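Local coordinates for protein alcohol oxidase (Myceliophthora thermophila, PDB 6F74) that is a VAO-type flavoprotein that binds FAD and probably acts as an oxygen-dependent oxidase, at residues N223-G228 / H251-G256. Sequence-based numbering, arbitrary orientation.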
ATOM      1  N   ASN A 223      26.327   0.446  -1.460  1.00 29.52           N
ATOM      2  CA  ASN A 223      26.282   0.163  -2.893  1.00 29.42           C
ATOM      3  C   ASN A 223      25.422  -1.069  -3.247  1.00 28.89           C
ATOM      4  O   ASN A 223      25.820  -1.905  -4.053  1.00 29.31           O
ATOM      5  CB  ASN A 223      27.720   0.011  -3.428  1.00 30.59           C
ATOM      6  CG  ASN A 223      27.816   0.142  -4.953  1.00 30.57           C
ATOM      7  OD1 ASN A 223      27.013   0.815  -5.590  1.00 29.80           O
ATOM      8  ND2 ASN A 223      28.828  -0.512  -5.537  1.00 31.50           N
ATOM      9  N   VAL A 224      24.262  -1.209  -2.613  1.00 28.06           N
ATOM     10  CA  VAL A 224      23.351  -2.299  -2.969  1.00 27.56           C
ATOM     11  C   VAL A 224      21.957  -1.753  -3.238  1.00 26.47           C
ATOM     12  O   VAL A 224      21.644  -0.598  -2.942  1.00 26.09           O
ATOM     13  CB  VAL A 224      23.313  -3.420  -1.912  1.00 27.80           C
ATOM     14  CG1 VAL A 224      24.699  -4.057  -1.752  1.00 28.99           C
ATOM     15  CG2 VAL A 224      22.790  -2.886  -0.581  1.00 27.38           C
ATOM     16  N   ILE A 225      21.125  -2.615  -3.796  1.00 26.05           N
ATOM     17  CA  ILE A 225      19.752  -2.286  -4.149  1.00 25.11           C
ATOM     18  C   ILE A 225      18.814  -2.933  -3.149  1.00 24.67           C
ATOM     19  O   ILE A 225      18.768  -4.153  -3.036  1.00 24.91           O
ATOM     20  CB  ILE A 225      19.406  -2.751  -5.573  1.00 24.98           C
ATOM     21  CG1 ILE A 225      20.318  -2.042  -6.585  1.00 25.41           C
ATOM     22  CG2 ILE A 225      17.937  -2.449  -5.903  1.00 24.07           C
ATOM     23  CD1 ILE A 225      20.146  -2.488  -8.014  1.00 25.41           C
ATOM     24  N   ALA A 226      18.088  -2.096  -2.421  1.00 24.10           N
ATOM     25  CA  ALA A 226      17.013  -2.512  -1.555  1.00 23.59           C
ATOM     26  C   ALA A 226      15.741  -2.301  -2.363  1.00 22.86           C
ATOM     27  O   ALA A 226      15.506  -1.221  -2.914  1.00 22.56           O
ATOM     28  CB  ALA A 226      16.973  -1.651  -0.295  1.00 23.45           C
ATOM     29  N   VAL A 227      14.936  -3.355  -2.431  1.00 22.65           N
ATOM     30  CA  VAL A 227      13.730  -3.386  -3.227  1.00 22.09           C
ATOM     31  C   VAL A 227      12.560  -2.911  -2.343  1.00 21.48           C
ATOM     32  O   VAL A 227      11.898  -3.719  -1.698  1.00 21.35           O
ATOM     33  CB  VAL A 227      13.477  -4.791  -3.827  1.00 22.30           C
ATOM     34  CG1 VAL A 227      12.306  -4.754  -4.800  1.00 21.82           C
ATOM     35  CG2 VAL A 227      14.687  -5.284  -4.573  1.00 23.00           C
ATOM     36  N   GLY A 228      12.357  -1.590  -2.336  1.00 21.17           N
ATOM     37  CA  GLY A 228      11.326  -0.922  -1.549  1.00 20.65           C
ATOM     38  C   GLY A 228      10.288  -0.334  -2.478  1.00 20.20           C
ATOM     39  O   GLY A 228      10.289  -0.603  -3.673  1.00 20.26           O
ATOM     40  N   HIS A 251      10.223  -6.049 -10.600  1.00 21.80           N
ATOM     41  CA  HIS A 251      10.363  -6.879 -11.794  1.00 22.22           C
ATOM     42  C   HIS A 251      11.739  -7.564 -11.837  1.00 22.91           C
ATOM     43  O   HIS A 251      11.858  -8.763 -12.085  1.00 23.39           O
ATOM     44  CB  HIS A 251      10.163  -6.048 -13.067  1.00 22.05           C
ATOM     45  CG  HIS A 251      10.559  -6.778 -14.308  1.00 22.55           C
ATOM     46  ND1 HIS A 251       9.756  -7.728 -14.892  1.00 22.70           N
ATOM     47  CD2 HIS A 251      11.711  -6.766 -15.025  1.00 23.02           C
ATOM     48  CE1 HIS A 251      10.388  -8.262 -15.920  1.00 23.22           C
ATOM     49  NE2 HIS A 251      11.580  -7.704 -16.019  1.00 23.42           N
ATOM     50  N   ASN A 252      12.782  -6.790 -11.598  1.00 23.03           N
ATOM     51  CA  ASN A 252      14.147  -7.309 -11.724  1.00 23.76           C
ATOM     52  C   ASN A 252      14.565  -8.207 -10.590  1.00 24.15           C
ATOM     53  O   ASN A 252      15.288  -9.178 -10.832  1.00 24.85           O
ATOM     54  CB  ASN A 252      15.104  -6.144 -11.902  1.00 23.84           C
ATOM     55  CG  ASN A 252      15.083  -5.573 -13.303  1.00 23.79           C
ATOM     56  OD1 ASN A 252      16.078  -5.757 -13.995  1.00 24.37           O
ATOM     57  ND2 ASN A 252      14.011  -4.871 -13.738  1.00 23.19           N
ATOM     58  N   PHE A 253      14.126  -7.918  -9.354  1.00 23.76           N
ATOM     59  CA  PHE A 253      14.641  -8.638  -8.177  1.00 24.16           C
ATOM     60  C   PHE A 253      13.606  -9.347  -7.304  1.00 23.90           C
ATOM     61  O   PHE A 253      13.965  -9.985  -6.329  1.00 24.24           O
ATOM     62  CB  PHE A 253      15.433  -7.661  -7.357  1.00 24.15           C
ATOM     63  CG  PHE A 253      16.586  -7.049  -8.116  1.00 24.57           C
ATOM     64  CD1 PHE A 253      17.692  -7.836  -8.465  1.00 25.43           C
ATOM     65  CD2 PHE A 253      16.570  -5.727  -8.478  1.00 24.19           C
ATOM     66  CE1 PHE A 253      18.745  -7.296  -9.171  1.00 25.87           C
ATOM     67  CE2 PHE A 253      17.626  -5.181  -9.196  1.00 24.63           C
ATOM     68  CZ  PHE A 253      18.716  -5.955  -9.554  1.00 25.46           C
ATOM     69  N   GLY A 254      12.324  -9.263  -7.669  1.00 23.35           N
ATOM     70  CA  GLY A 254      11.243  -9.894  -6.904  1.00 23.12           C
ATOM     71  C   GLY A 254      10.403  -8.911  -6.128  1.00 22.40           C
ATOM     72  O   GLY A 254      10.842  -7.812  -5.793  1.00 22.16           O
ATOM     73  N   LEU A 255       9.175  -9.318  -5.832  1.00 22.11           N
ATOM     74  CA  LEU A 255       8.299  -8.503  -5.001  1.00 21.50           C
ATOM     75  C   LEU A 255       8.828  -8.433  -3.573  1.00 21.56           C
ATOM     76  O   LEU A 255       9.613  -9.269  -3.145  1.00 22.08           O
ATOM     77  CB  LEU A 255       6.863  -9.034  -4.963  1.00 21.28           C
ATOM     78  CG  LEU A 255       5.785  -8.613  -5.992  1.00 20.96           C
ATOM     79  CD1 LEU A 255       4.419  -8.625  -5.351  1.00 20.62           C
ATOM     80  CD2 LEU A 255       5.956  -7.286  -6.676  1.00 20.63           C
ATOM     81  N   GLY A 256       8.348  -7.424  -2.846  1.00 21.05           N
ATOM     82  CA  GLY A 256       8.785  -7.150  -1.481  1.00 21.06           C
ATOM     83  C   GLY A 256       8.639  -8.337  -0.546  1.00 21.35           C
ATOM     84  O   GLY A 256       9.531  -8.672   0.224  1.00 21.75           O
TER
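The chain that carries strand 224-225 passes the turn after helix 250-253 with the CA atoms of Val227 and Gly256 6.5 Å apart, and there Val227 touches both Phe253 and Gly254. Val227 divides its two methyls between these neighbouring residues. Val227 CG2 packs on Phe253 CB at 3.7 Å. Val227 CG1, anti to the backbone N (chi1 -173°), rests 3.5 Å from Gly254 O. Farther out along the same phenylalanine side chain, Ile225 brings its terminal methyl CD1 to Phe253 CE2 at 3.9 Å, the two side chains crossing at about a right angle; both aliphatic groups approach the ring obliquely. Strand 224-225 pairs antiparallel with strand 296-306 in the FAD-binding domain of this VAO-type fold, and His305 of that strand stacks on the Phe253 ring. Gly254, with positive phi (107°), is the first residue to leave the helical conformation and turns the chain away from the helix. Its carbonyl oxygen and that of Phe253 both accept hydrogen bonds from Gln259 NE2. Val227 also touches Ala249 and Thr250, and its side chain lies about 5 Å from that of the FAD-binding Trp240 and about 10 Å from the bound flavin-adenine dinucleotide.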